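PDB 3IA4: dihydrofolate reductase from Moritella profunda, which catalyses the NADPH-dependent reduction of 7,8-dihydrofolate to 5,6,7,8-tetrahydrofolate and is bound to NADPH and the inhibitor methotrexate. Local coordinates for residues S4-L9 against Q30-A35; G73-A78 against V84-D89; L93-I96 against T100-N103; Q104-A109 against W126-E131. All coordinates share one frame; numbering follows the deposited sequence. Where two conformers were deposited one is given.

Contact 1: residues S4-L9 against Q30-A35. With MTX (methotrexate), chain F.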
# COMPACT_ATOMS: atom_id res chain seq x y z
N SER A 4 -0.95 -4.98 -8.35
CA SER A 4 -0.24 -3.72 -8.03
C SER A 4 -0.01 -3.58 -6.55
O SER A 4 -0.82 -4.07 -5.79
CB SER A 4 -1.09 -2.53 -8.53
OG SER A 4 -1.22 -2.58 -9.94
N MET A 5 1.07 -2.88 -6.12
CA MET A 5 1.23 -2.58 -4.72
C MET A 5 1.36 -1.07 -4.63
O MET A 5 1.92 -0.44 -5.55
CB MET A 5 2.53 -3.24 -4.15
CG MET A 5 2.57 -4.71 -4.55
SD MET A 5 3.59 -5.77 -3.46
CE MET A 5 5.12 -4.86 -3.35
N ILE A 6 0.84 -0.50 -3.58
CA ILE A 6 0.83 0.97 -3.41
C ILE A 6 1.39 1.23 -2.02
O ILE A 6 0.98 0.59 -1.06
CB ILE A 6 -0.57 1.62 -3.59
CG1 ILE A 6 -0.43 3.13 -3.32
CG2 ILE A 6 -1.59 0.98 -2.63
CD1 ILE A 6 -1.67 4.00 -3.82
N ALA A 7 2.36 2.16 -1.93
CA ALA A 7 2.98 2.48 -0.64
C ALA A 7 3.54 3.87 -0.65
O ALA A 7 3.88 4.37 -1.74
CB ALA A 7 4.18 1.49 -0.41
N ALA A 8 3.70 4.47 0.53
CA ALA A 8 4.38 5.77 0.64
C ALA A 8 5.70 5.54 1.42
O ALA A 8 5.68 5.02 2.54
CB ALA A 8 3.50 6.76 1.40
N LEU A 9 6.80 5.90 0.79
CA LEU A 9 8.16 5.64 1.36
C LEU A 9 8.85 6.94 1.73
O LEU A 9 9.05 7.80 0.86
CB LEU A 9 9.08 4.97 0.36
CG LEU A 9 8.93 3.44 0.06
CD1 LEU A 9 7.46 3.09 -0.32
CD2 LEU A 9 9.95 3.10 -1.08
N GLN A 30 -5.17 11.45 0.30
CA GLN A 30 -6.02 11.75 -0.86
C GLN A 30 -5.42 11.12 -2.11
O GLN A 30 -6.16 10.66 -2.99
CB GLN A 30 -6.19 13.25 -1.07
CG GLN A 30 -6.95 13.90 0.09
CD GLN A 30 -8.28 13.24 0.39
OE1 GLN A 30 -9.09 13.02 -0.52
NE2 GLN A 30 -8.52 12.90 1.66
N LEU A 31 -4.09 11.11 -2.22
CA LEU A 31 -3.47 10.40 -3.33
C LEU A 31 -3.78 8.92 -3.24
O LEU A 31 -4.09 8.27 -4.25
CB LEU A 31 -1.94 10.63 -3.28
CG LEU A 31 -1.04 10.07 -4.38
CD1 LEU A 31 0.34 10.75 -4.35
CD2 LEU A 31 -0.94 8.52 -4.22
N PHE A 32 -3.66 8.36 -2.04
CA PHE A 32 -3.95 6.94 -1.85
C PHE A 32 -5.42 6.64 -2.25
O PHE A 32 -5.77 5.65 -2.93
CB PHE A 32 -3.68 6.57 -0.38
CG PHE A 32 -4.25 5.26 0.05
CD1 PHE A 32 -3.55 4.06 -0.20
CD2 PHE A 32 -5.48 5.19 0.69
CE1 PHE A 32 -4.07 2.86 0.19
CE2 PHE A 32 -6.02 3.98 1.04
CZ PHE A 32 -5.30 2.80 0.85
N LYS A 33 -6.30 7.49 -1.77
CA LYS A 33 -7.71 7.29 -2.11
C LYS A 33 -7.98 7.34 -3.62
O LYS A 33 -8.67 6.45 -4.16
CB LYS A 33 -8.55 8.36 -1.40
CG LYS A 33 -10.05 8.09 -1.58
CD LYS A 33 -10.79 9.34 -1.09
CE LYS A 33 -12.30 9.19 -1.25
NZ LYS A 33 -12.96 8.81 0.05
N ARG A 34 -7.45 8.34 -4.32
CA ARG A 34 -7.66 8.40 -5.75
C ARG A 34 -7.15 7.12 -6.45
O ARG A 34 -7.73 6.65 -7.46
CB ARG A 34 -6.92 9.58 -6.39
CG ARG A 34 -7.28 10.96 -5.91
CD ARG A 34 -6.61 12.00 -6.84
NE ARG A 34 -5.18 12.24 -6.56
CZ ARG A 34 -4.75 13.05 -5.59
NH1 ARG A 34 -5.63 13.65 -4.80
NH2 ARG A 34 -3.45 13.26 -5.39
N ALA A 35 -6.06 6.56 -5.93
CA ALA A 35 -5.43 5.47 -6.62
C ALA A 35 -6.09 4.11 -6.36
O ALA A 35 -5.91 3.15 -7.13
CB ALA A 35 -3.88 5.38 -6.27
N1 MTX F . -0.24 5.93 1.18
C2 MTX F . 0.16 5.23 0.09
NA2 MTX F . 0.68 5.94 -0.93
N3 MTX F . 0.02 3.88 0.04
C4 MTX F . -0.54 3.18 1.08
NA4 MTX F . -0.61 1.87 0.99
C4A MTX F . -0.98 3.87 2.16
N5 MTX F . -1.58 3.19 3.19
C6 MTX F . -2.01 3.90 4.29
C7 MTX F . -1.90 5.28 4.39
N8 MTX F . -1.30 5.98 3.32
C8A MTX F . -0.85 5.25 2.23
C9 MTX F . -2.64 3.09 5.41
N10 MTX F . -3.33 3.92 6.41
CM MTX F . -2.74 3.94 7.77
C11 MTX F . -6.85 6.03 5.51
C12 MTX F . -6.29 6.12 6.78
C13 MTX F . -5.14 5.42 7.09
C14 MTX F . -4.52 4.64 6.10
C15 MTX F . -5.10 4.60 4.84
C16 MTX F . -6.29 5.21 4.54
C MTX F . -8.04 6.80 5.11
O MTX F . -8.98 7.22 6.04
N MTX F . -8.12 7.11 3.82
CA MTX F . -9.26 7.72 3.21
CT MTX F . -9.67 6.91 1.99
O1 MTX F . -8.78 6.26 1.36
O2 MTX F . -10.87 6.92 1.62
CB MTX F . -8.96 9.14 2.72
CG MTX F . -8.59 10.06 3.88
CD MTX F . -9.73 10.35 4.86
OE1 MTX F . -9.57 11.13 5.84
OE2 MTX F . -10.86 9.83 4.71
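One face of the Phe32 ring lies against methotrexate, whose N5 sits over it, while Ile6 reaches the same ring obliquely, its CD1 4.1 Å from Phe32 CD1. The CD1 side of the ring presses on the pteridine, with Phe32 CD1 3.4 Å from methotrexate C4. The CD2 side turns to the other half of the inhibitor, where Phe32 CD2 comes within 3.5 Å of carboxylate atom O1. With CG1 anti to the backbone N (chi1 177°), Ile6 sends CD1 across to the helix, 3.6 Å from Ala35 CB, and crosses Phe32 at about a right angle. Its carbonyl serves the inhibitor too: methotrexate NA4 donates to Ile6 O over 2.9 Å at 159°. One helical residue on, Lys33 NZ binds methotrexate O2 at 3.2 Å, consistent with a lysine ammonium facing a carboxylate of the inhibitor. Replacing Phe32 by an alanine is likely to leave one side of the pteridine uncovered and Ile6 CD1 without its aromatic neighbour. Strand 2-9 and helix 26-36 thus grip the pteridine between them, and Glu28 binds the inhibitor as well, in the antifolate pocket of the dihydrofolate reductase fold.

Contact 2: residues G73-A78 against V84-D89. With NDP (NADPH dihydro-nicotinamide-adenine-dinucleotide phosphate), chain E.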
# COMPACT_ATOMS: atom_id res chain seq x y z
N GLY A 73 -17.35 -5.80 8.01
CA GLY A 73 -17.16 -5.03 6.79
C GLY A 73 -15.89 -5.30 5.98
O GLY A 73 -15.55 -4.54 5.04
N VAL A 74 -15.16 -6.32 6.38
CA VAL A 74 -14.00 -6.79 5.60
C VAL A 74 -14.08 -8.31 5.39
O VAL A 74 -14.71 -9.04 6.17
CB VAL A 74 -12.68 -6.45 6.27
CG1 VAL A 74 -12.62 -4.97 6.67
CG2 VAL A 74 -12.44 -7.38 7.48
N THR A 75 -13.42 -8.76 4.34
CA THR A 75 -13.32 -10.17 4.07
C THR A 75 -11.97 -10.65 4.55
O THR A 75 -10.94 -10.18 4.04
CB THR A 75 -13.44 -10.39 2.55
OG1 THR A 75 -14.74 -9.92 2.15
CG2 THR A 75 -13.20 -11.87 2.19
N VAL A 76 -11.96 -11.57 5.53
CA VAL A 76 -10.69 -12.10 6.06
C VAL A 76 -10.35 -13.37 5.35
O VAL A 76 -11.20 -14.28 5.22
CB VAL A 76 -10.77 -12.36 7.58
CG1 VAL A 76 -9.52 -13.08 8.10
CG2 VAL A 76 -10.96 -10.97 8.29
N VAL A 77 -9.11 -13.47 4.87
CA VAL A 77 -8.65 -14.69 4.17
C VAL A 77 -7.38 -15.18 4.82
O VAL A 77 -6.61 -14.37 5.39
CB VAL A 77 -8.40 -14.44 2.70
CG1 VAL A 77 -9.74 -14.15 1.94
CG2 VAL A 77 -7.44 -13.27 2.53
N ALA A 78 -7.11 -16.49 4.75
CA ALA A 78 -6.00 -17.02 5.50
C ALA A 78 -4.76 -17.29 4.67
O ALA A 78 -3.72 -17.74 5.20
CB ALA A 78 -6.43 -18.34 6.24
N VAL A 84 -6.52 -13.58 -3.63
CA VAL A 84 -6.67 -13.46 -5.08
C VAL A 84 -8.03 -13.99 -5.58
O VAL A 84 -8.65 -13.35 -6.44
CB VAL A 84 -5.53 -14.17 -5.80
CG1 VAL A 84 -5.79 -14.24 -7.31
CG2 VAL A 84 -4.21 -13.41 -5.54
N VAL A 85 -8.49 -15.10 -5.00
CA VAL A 85 -9.85 -15.60 -5.28
C VAL A 85 -10.97 -14.61 -4.89
O VAL A 85 -11.92 -14.40 -5.65
CB VAL A 85 -10.11 -16.99 -4.63
CG1 VAL A 85 -11.53 -17.41 -4.85
CG2 VAL A 85 -9.14 -18.02 -5.19
N ALA A 86 -10.85 -13.97 -3.73
CA ALA A 86 -11.85 -12.99 -3.27
C ALA A 86 -11.91 -11.75 -4.20
O ALA A 86 -12.98 -11.16 -4.46
CB ALA A 86 -11.50 -12.56 -1.86
N ALA A 87 -10.74 -11.34 -4.67
CA ALA A 87 -10.58 -10.23 -5.62
C ALA A 87 -11.29 -10.45 -6.99
O ALA A 87 -11.60 -9.49 -7.72
CB ALA A 87 -9.09 -9.93 -5.84
N GLY A 88 -11.47 -11.70 -7.36
CA GLY A 88 -12.27 -12.01 -8.54
C GLY A 88 -11.61 -11.59 -9.86
O GLY A 88 -10.40 -11.36 -9.92
N ASP A 89 -12.39 -11.44 -10.94
CA ASP A 89 -11.75 -11.17 -12.23
C ASP A 89 -11.59 -9.71 -12.51
O ASP A 89 -11.92 -9.29 -13.59
CB ASP A 89 -12.60 -11.75 -13.38
CG ASP A 89 -12.28 -13.20 -13.68
OD1 ASP A 89 -11.16 -13.47 -14.21
OD2 ASP A 89 -13.17 -14.05 -13.39
PA NDP E . 1.07 -6.20 8.01
O1A NDP E . 1.76 -6.74 6.78
O2A NDP E . 0.09 -5.07 7.93
O5B NDP E . 0.32 -7.39 8.85
C5B NDP E . 1.04 -8.62 9.09
C4B NDP E . 0.01 -9.59 9.66
O4B NDP E . -0.74 -10.09 8.55
C3B NDP E . 0.69 -10.88 10.19
O3B NDP E . 1.15 -10.67 11.52
C2B NDP E . -0.38 -11.94 10.04
O2B NDP E . -1.49 -11.69 10.92
C1B NDP E . -0.92 -11.53 8.68
N9A NDP E . -0.27 -12.23 7.55
C8A NDP E . 0.87 -11.86 6.94
N7A NDP E . 1.13 -12.66 5.89
C5A NDP E . 0.12 -13.56 5.81
C6A NDP E . -0.27 -14.67 4.93
N6A NDP E . 0.50 -15.07 3.87
N1A NDP E . -1.45 -15.29 5.25
C2A NDP E . -2.27 -14.95 6.24
N3A NDP E . -1.96 -13.96 7.07
C4A NDP E . -0.80 -13.25 6.89
O3 NDP E . 2.15 -5.84 9.15
PN NDP E . 3.56 -5.06 9.24
O1N NDP E . 4.53 -5.75 8.35
O2N NDP E . 3.89 -4.88 10.67
O5D NDP E . 3.26 -3.68 8.53
C5D NDP E . 2.51 -2.70 9.24
C4D NDP E . 3.28 -1.38 9.24
O4D NDP E . 3.28 -0.81 7.88
C3D NDP E . 2.67 -0.29 10.14
O3D NDP E . 3.73 0.48 10.71
C2D NDP E . 1.90 0.60 9.17
O2D NDP E . 1.72 1.97 9.64
C1D NDP E . 2.81 0.55 7.98
N1N NDP E . 2.19 0.83 6.69
C2N NDP E . 2.72 1.80 5.94
C3N NDP E . 2.24 2.01 4.67
C7N NDP E . 2.86 3.11 3.86
O7N NDP E . 2.54 3.21 2.70
N7N NDP E . 3.82 3.90 4.35
C4N NDP E . 1.09 1.25 4.03
C5N NDP E . 0.67 0.20 4.95
C6N NDP E . 1.18 0.06 6.22
P2B NDP E . -1.99 -12.84 11.96
O1X NDP E . -3.29 -12.31 12.39
O2X NDP E . -1.94 -14.09 11.15
O3X NDP E . -0.91 -12.91 13.00
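Strand 75-77 and helix 80-87 form a beta-alpha unit at the edge of the dihydrofolate reductase sheet, and they meet where Thr75 and Val77 face Ala86. The helix is the connection in a beta-alpha-beta crossover: the chain leaves the outermost strand 75-77 and rejoins the sheet in strand 92-97, which runs parallel to it. Two residues apart on the strand, Thr75 and Val77 both point toward the helix and offer methyl groups to one small side chain. Thr75 contributes CG2, 4.4 Å from Ala86 CB, because that methyl stands opposite the backbone N while OG1 lies beside it (chi1 -62°). Val77 adds CG1, 4.5 Å from the same Ala86 CB. These are loose van der Waals contacts, burying only 61 Å² in all, and the alpha carbons of Thr75 and Ala86 remain 8.0 Å apart. Neighbouring parts of the fold fill out the packing: Ile61 of strand 60-63 touches both Val77 and Ala86, and the strand itself is fixed by backbone hydrogen bonds from Thr75 and Val77 to that neighbour. Beyond Ala86 the helix stops at Gly88, whose positive phi (69°) takes the chain out of helical geometry. The amide there is held weakly, with Gly88 N 3.2 Å from Val85 O. Just after strand 75-77 the backbone reaches the cofactor, Ala78 O lying 3.3 Å from the adenine carbon C2A of NADPH.

Contact 3: residues L93-I96 against T100-N103. With NDP (NADPH dihydro-nicotinamide-adenine-dinucleotide phosphate), chain E.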
# COMPACT_ATOMS: atom_id res chain seq x y z
N LEU A 93 -5.82 -5.46 -8.79
CA LEU A 93 -5.88 -5.71 -7.36
C LEU A 93 -4.82 -4.76 -6.74
O LEU A 93 -3.74 -4.63 -7.32
CB LEU A 93 -5.49 -7.18 -7.19
CG LEU A 93 -5.17 -7.91 -5.93
CD1 LEU A 93 -3.98 -7.23 -5.26
CD2 LEU A 93 -6.41 -7.84 -5.13
N MET A 94 -5.12 -4.09 -5.61
CA MET A 94 -4.11 -3.19 -4.98
C MET A 94 -3.67 -3.74 -3.63
O MET A 94 -4.49 -3.83 -2.72
CB MET A 94 -4.67 -1.77 -4.74
CG MET A 94 -5.27 -1.06 -5.95
SD MET A 94 -4.00 -0.53 -7.15
CE MET A 94 -3.26 0.80 -6.23
N ILE A 95 -2.38 -4.10 -3.50
CA ILE A 95 -1.82 -4.49 -2.20
C ILE A 95 -1.40 -3.23 -1.46
O ILE A 95 -0.61 -2.43 -2.01
CB ILE A 95 -0.61 -5.40 -2.43
CG1 ILE A 95 -1.01 -6.74 -3.14
CG2 ILE A 95 0.14 -5.62 -1.10
CD1 ILE A 95 -1.68 -7.76 -2.26
N ILE A 96 -1.95 -3.00 -0.28
CA ILE A 96 -1.80 -1.68 0.36
C ILE A 96 -0.94 -1.75 1.60
O ILE A 96 -0.84 -0.79 2.37
CB ILE A 96 -3.13 -0.98 0.72
CG1 ILE A 96 -3.93 -1.75 1.81
CG2 ILE A 96 -3.98 -0.85 -0.56
CD1 ILE A 96 -4.87 -0.85 2.55
N THR A 100 5.09 -7.05 5.61
CA THR A 100 5.16 -8.48 5.35
C THR A 100 4.43 -8.82 4.06
O THR A 100 4.87 -9.70 3.29
CB THR A 100 4.60 -9.38 6.47
OG1 THR A 100 4.91 -8.86 7.76
CG2 THR A 100 5.28 -10.68 6.36
N ILE A 101 3.35 -8.11 3.75
CA ILE A 101 2.60 -8.40 2.55
C ILE A 101 3.33 -7.94 1.31
O ILE A 101 3.40 -8.61 0.27
CB ILE A 101 1.23 -7.72 2.59
CG1 ILE A 101 0.49 -8.17 3.89
CG2 ILE A 101 0.49 -8.13 1.36
CD1 ILE A 101 0.40 -9.66 4.13
N TYR A 102 3.89 -6.76 1.42
CA TYR A 102 4.76 -6.26 0.31
C TYR A 102 5.92 -7.25 0.00
O TYR A 102 6.25 -7.49 -1.16
CB TYR A 102 5.41 -4.90 0.65
CG TYR A 102 4.46 -3.72 0.78
CD1 TYR A 102 3.42 -3.51 -0.11
CD2 TYR A 102 4.66 -2.82 1.81
CE1 TYR A 102 2.60 -2.42 -0.00
CE2 TYR A 102 3.84 -1.68 1.96
CZ TYR A 102 2.84 -1.49 1.04
OH TYR A 102 2.07 -0.39 1.26
N ASN A 103 6.54 -7.77 1.04
CA ASN A 103 7.65 -8.76 0.91
C ASN A 103 7.14 -9.98 0.17
O ASN A 103 7.78 -10.50 -0.73
CB ASN A 103 8.15 -9.22 2.30
CG ASN A 103 9.04 -8.20 3.00
OD1 ASN A 103 9.46 -7.19 2.41
ND2 ASN A 103 9.34 -8.46 4.27
PA NDP E . 1.07 -6.20 8.01
O1A NDP E . 1.76 -6.74 6.78
O2A NDP E . 0.09 -5.07 7.93
O5B NDP E . 0.32 -7.39 8.85
C5B NDP E . 1.04 -8.62 9.09
C4B NDP E . 0.01 -9.59 9.66
O4B NDP E . -0.74 -10.09 8.55
C3B NDP E . 0.69 -10.88 10.19
O3B NDP E . 1.15 -10.67 11.52
C2B NDP E . -0.38 -11.94 10.04
O2B NDP E . -1.49 -11.69 10.92
C1B NDP E . -0.92 -11.53 8.68
N9A NDP E . -0.27 -12.23 7.55
C8A NDP E . 0.87 -11.86 6.94
N7A NDP E . 1.13 -12.66 5.89
C5A NDP E . 0.12 -13.56 5.81
C6A NDP E . -0.27 -14.67 4.93
N6A NDP E . 0.50 -15.07 3.87
N1A NDP E . -1.45 -15.29 5.25
C2A NDP E . -2.27 -14.95 6.24
N3A NDP E . -1.96 -13.96 7.07
C4A NDP E . -0.80 -13.25 6.89
O3 NDP E . 2.15 -5.84 9.15
PN NDP E . 3.56 -5.06 9.24
O1N NDP E . 4.53 -5.75 8.35
O2N NDP E . 3.89 -4.88 10.67
O5D NDP E . 3.26 -3.68 8.53
C5D NDP E . 2.51 -2.70 9.24
C4D NDP E . 3.28 -1.38 9.24
O4D NDP E . 3.28 -0.81 7.88
C3D NDP E . 2.67 -0.29 10.14
O3D NDP E . 3.73 0.48 10.71
C2D NDP E . 1.90 0.60 9.17
O2D NDP E . 1.72 1.97 9.64
C1D NDP E . 2.81 0.55 7.98
N1N NDP E . 2.19 0.83 6.69
C2N NDP E . 2.72 1.80 5.94
C3N NDP E . 2.24 2.01 4.67
C7N NDP E . 2.86 3.11 3.86
O7N NDP E . 2.54 3.21 2.70
N7N NDP E . 3.82 3.90 4.35
C4N NDP E . 1.09 1.25 4.03
C5N NDP E . 0.67 0.20 4.95
C6N NDP E . 1.18 0.06 6.22
P2B NDP E . -1.99 -12.84 11.96
O1X NDP E . -3.29 -12.31 12.39
O2X NDP E . -1.94 -14.09 11.15
O3X NDP E . -0.91 -12.91 13.00
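Ile95 is the first residue of strand 93-96 to meet the helix, and it does so through CG2, which is 3.5 Å from Ile101 CG2 with the two side chains crossing at about a right angle. The same Ile95 methyl lies 4.0 Å from Tyr102 CD1, and the Ile95 carbonyl O approaches the edge of that ring near its plane, 3.8 Å from Tyr102 CE1. At Ile96 the side chain points away from the helix and the backbone makes the contact. Ile96 O is 3.1 Å from Tyr102 OH, but the hydroxyl finds its hydrogen-bonding partner in Ile6 O on the adjacent strand 2-9. The nicotinamide comes up to both groups: NADPH C5N is 3.1 Å from Ile96 O, and NADPH C4N, the hydride-donating carbon, is 3.4 Å from Tyr102 OH. The tyrosine CG stands beside its backbone N (chi1 -66°), from where the ring carries OH to the Ile96 and Ile6 carbonyls. In the first turn of the helix, Thr100 N donates to NADPH phosphate oxygen O1N over 3.1 Å at 152°. A strand turning at Gly98 into a helix that offers an amide of its first turn to the pyrophosphate is the cofactor site of dihydrofolate reductases.

Contact 4: residues Q104-A109 against W126-E131. With NDP (NADPH dihydro-nicotinamide-adenine-dinucleotide phosphate), chain E.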
# COMPACT_ATOMS: atom_id res chain seq x y z
N GLN A 104 5.97 -10.47 0.59
CA GLN A 104 5.50 -11.71 -0.04
C GLN A 104 5.00 -11.55 -1.48
O GLN A 104 5.03 -12.52 -2.21
CB GLN A 104 4.40 -12.32 0.77
CG GLN A 104 4.85 -12.73 2.17
CD GLN A 104 3.67 -13.09 3.03
OE1 GLN A 104 3.13 -14.18 2.94
NE2 GLN A 104 3.29 -12.20 3.91
N CYS A 105 4.56 -10.33 -1.87
CA CYS A 105 3.91 -10.10 -3.16
C CYS A 105 4.78 -9.38 -4.17
O CYS A 105 4.44 -9.30 -5.31
CB CYS A 105 2.59 -9.29 -3.01
SG CYS A 105 1.39 -10.20 -2.01
N LEU A 106 5.96 -8.88 -3.77
CA LEU A 106 6.82 -8.15 -4.72
C LEU A 106 7.19 -8.90 -5.98
O LEU A 106 7.10 -8.35 -7.10
CB LEU A 106 8.10 -7.62 -4.00
CG LEU A 106 9.03 -6.83 -4.94
CD1 LEU A 106 8.44 -5.47 -5.40
CD2 LEU A 106 10.37 -6.64 -4.29
N ALA A 107 7.54 -10.18 -5.84
CA ALA A 107 8.01 -10.90 -7.01
C ALA A 107 6.88 -11.07 -8.02
O ALA A 107 7.13 -11.25 -9.23
CB ALA A 107 8.61 -12.27 -6.58
N ALA A 108 5.66 -10.91 -7.54
CA ALA A 108 4.48 -11.11 -8.38
C ALA A 108 3.87 -9.82 -8.90
O ALA A 108 2.86 -9.85 -9.66
CB ALA A 108 3.45 -11.87 -7.57
N ALA A 109 4.42 -8.67 -8.47
CA ALA A 109 3.77 -7.41 -8.74
C ALA A 109 4.03 -6.97 -10.17
O ALA A 109 5.17 -7.04 -10.69
CB ALA A 109 4.23 -6.32 -7.77
N TRP A 126 9.99 -1.40 6.73
CA TRP A 126 10.56 -0.85 5.51
C TRP A 126 9.92 -1.50 4.32
O TRP A 126 9.61 -2.72 4.33
CB TRP A 126 12.10 -1.16 5.44
CG TRP A 126 12.85 -0.38 6.45
CD1 TRP A 126 13.52 0.78 6.23
CD2 TRP A 126 13.04 -0.71 7.83
NE1 TRP A 126 14.06 1.25 7.42
CE2 TRP A 126 13.78 0.35 8.42
CE3 TRP A 126 12.61 -1.79 8.66
CZ2 TRP A 126 14.10 0.38 9.79
CZ3 TRP A 126 12.93 -1.75 10.05
CH2 TRP A 126 13.68 -0.66 10.58
N PHE A 127 9.77 -0.76 3.25
CA PHE A 127 9.34 -1.36 1.93
C PHE A 127 10.44 -2.31 1.43
O PHE A 127 11.64 -2.13 1.70
CB PHE A 127 9.17 -0.21 0.90
CG PHE A 127 8.35 -0.61 -0.29
CD1 PHE A 127 8.95 -0.85 -1.54
CD2 PHE A 127 6.97 -0.81 -0.13
CE1 PHE A 127 8.15 -1.27 -2.66
CE2 PHE A 127 6.19 -1.22 -1.21
CZ PHE A 127 6.76 -1.50 -2.47
N PRO A 128 10.08 -3.34 0.65
CA PRO A 128 11.12 -4.23 0.13
C PRO A 128 12.10 -3.52 -0.86
O PRO A 128 11.82 -2.45 -1.36
CB PRO A 128 10.29 -5.27 -0.68
CG PRO A 128 8.89 -4.98 -0.48
CD PRO A 128 8.71 -3.84 0.43
N ASP A 129 13.27 -4.12 -1.10
CA ASP A 129 14.23 -3.54 -2.04
C ASP A 129 13.78 -3.82 -3.52
O ASP A 129 14.23 -4.76 -4.20
CB ASP A 129 15.60 -4.21 -1.78
CG ASP A 129 16.67 -3.68 -2.67
OD1 ASP A 129 16.45 -2.58 -3.20
OD2 ASP A 129 17.70 -4.38 -2.91
N TYR A 130 12.78 -3.07 -3.96
CA TYR A 130 12.25 -3.28 -5.29
C TYR A 130 13.29 -3.02 -6.38
O TYR A 130 13.18 -3.52 -7.51
CB TYR A 130 11.00 -2.38 -5.49
CG TYR A 130 11.29 -0.91 -5.48
CD1 TYR A 130 11.40 -0.19 -4.25
CD2 TYR A 130 11.49 -0.20 -6.67
CE1 TYR A 130 11.68 1.17 -4.22
CE2 TYR A 130 11.77 1.19 -6.64
CZ TYR A 130 11.85 1.85 -5.43
OH TYR A 130 12.15 3.17 -5.44
N GLU A 131 14.34 -2.29 -6.01
CA GLU A 131 15.34 -1.92 -7.01
C GLU A 131 16.19 -3.14 -7.39
O GLU A 131 16.96 -3.07 -8.33
CB GLU A 131 16.21 -0.76 -6.50
CG GLU A 131 15.38 0.39 -5.87
CD GLU A 131 15.23 0.36 -4.26
OE1 GLU A 131 14.76 -0.66 -3.59
OE2 GLU A 131 15.55 1.46 -3.64
PA NDP E . 1.07 -6.20 8.01
O1A NDP E . 1.76 -6.74 6.78
O2A NDP E . 0.09 -5.07 7.93
O5B NDP E . 0.32 -7.39 8.85
C5B NDP E . 1.04 -8.62 9.09
C4B NDP E . 0.01 -9.59 9.66
O4B NDP E . -0.74 -10.09 8.55
C3B NDP E . 0.69 -10.88 10.19
O3B NDP E . 1.15 -10.67 11.52
C2B NDP E . -0.38 -11.94 10.04
O2B NDP E . -1.49 -11.69 10.92
C1B NDP E . -0.92 -11.53 8.68
N9A NDP E . -0.27 -12.23 7.55
C8A NDP E . 0.87 -11.86 6.94
N7A NDP E . 1.13 -12.66 5.89
C5A NDP E . 0.12 -13.56 5.81
C6A NDP E . -0.27 -14.67 4.93
N6A NDP E . 0.50 -15.07 3.87
N1A NDP E . -1.45 -15.29 5.25
C2A NDP E . -2.27 -14.95 6.24
N3A NDP E . -1.96 -13.96 7.07
C4A NDP E . -0.80 -13.25 6.89
O3 NDP E . 2.15 -5.84 9.15
PN NDP E . 3.56 -5.06 9.24
O1N NDP E . 4.53 -5.75 8.35
O2N NDP E . 3.89 -4.88 10.67
O5D NDP E . 3.26 -3.68 8.53
C5D NDP E . 2.51 -2.70 9.24
C4D NDP E . 3.28 -1.38 9.24
O4D NDP E . 3.28 -0.81 7.88
C3D NDP E . 2.67 -0.29 10.14
O3D NDP E . 3.73 0.48 10.71
C2D NDP E . 1.90 0.60 9.17
O2D NDP E . 1.72 1.97 9.64
C1D NDP E . 2.81 0.55 7.98
N1N NDP E . 2.19 0.83 6.69
C2N NDP E . 2.72 1.80 5.94
C3N NDP E . 2.24 2.01 4.67
C7N NDP E . 2.86 3.11 3.86
O7N NDP E . 2.54 3.21 2.70
N7N NDP E . 3.82 3.90 4.35
C4N NDP E . 1.09 1.25 4.03
C5N NDP E . 0.67 0.20 4.95
C6N NDP E . 1.18 0.06 6.22
P2B NDP E . -1.99 -12.84 11.96
O1X NDP E . -3.29 -12.31 12.39
O2X NDP E . -1.94 -14.09 11.15
O3X NDP E . -0.91 -12.91 13.00
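Leu106 carries the close packing, spreading its two methyls over Pro128 and Tyr130 near the C-terminal part of helix 99-105. Its CG is opposite the backbone N (chi1 -179°), which carries the branch toward the loop. There Leu106 CD2 lies 3.9 Å from Pro128 CB and 4.0 Å from Tyr130 CA, while Leu106 CD1 meets Tyr130 CB at 4.0 Å. Leucine and proline slide past each other in opposite directions, so the contact is between aliphatic flanks, and the tyrosine ring leads away to pack on strand 111-117. The outer side is polar and looser. Asp129 centres an inverse gamma turn, spanned by a weak bond of 2.8 Å from Tyr130 N to Pro128 O, and its CB is directed away from segment 104-109; it and the exposed Glu131 form long, weak ion pairs with Arg13. At the start of the other segment, Gln104 turns to the cofactor: NADPH N6A donates to Gln104 OE1 over 2.9 Å at 162°, and Gln104 NE2 donates to NADPH N7A over 3.0 Å at 174°. A leucine here would probably leave both adenine nitrogens without their protein partner on this edge. Thr100 O takes another bond from Gln104 NE2, so the amide is fixed in rotation, and its paired donor and acceptor match the amino and N7 edge of an adenine.

How the contacts relate
From the N terminus, strand 2-9 enters contact 1, which closes the loop to helix 26-36. Further on, contact 2 closes the short turn between edge strand 75-77 and helix 80-87, and contact 3 the tighter one between strand 92-97 and helix 99-105. Contact 4 joins the end of that helix to the loop after strand 125-126. The four follow in series, none nested in or crossing another. Contacts 1 and 3 abut through neighbouring strands, with Ser4 O bonded to Ile95 N. Phe127 of contact 4 packs on both Ala7 and Tyr102, while Ala87 of contact 2 touches Leu93 of contact 3. All four contacts reach NADPH, contact 1 through Ala8.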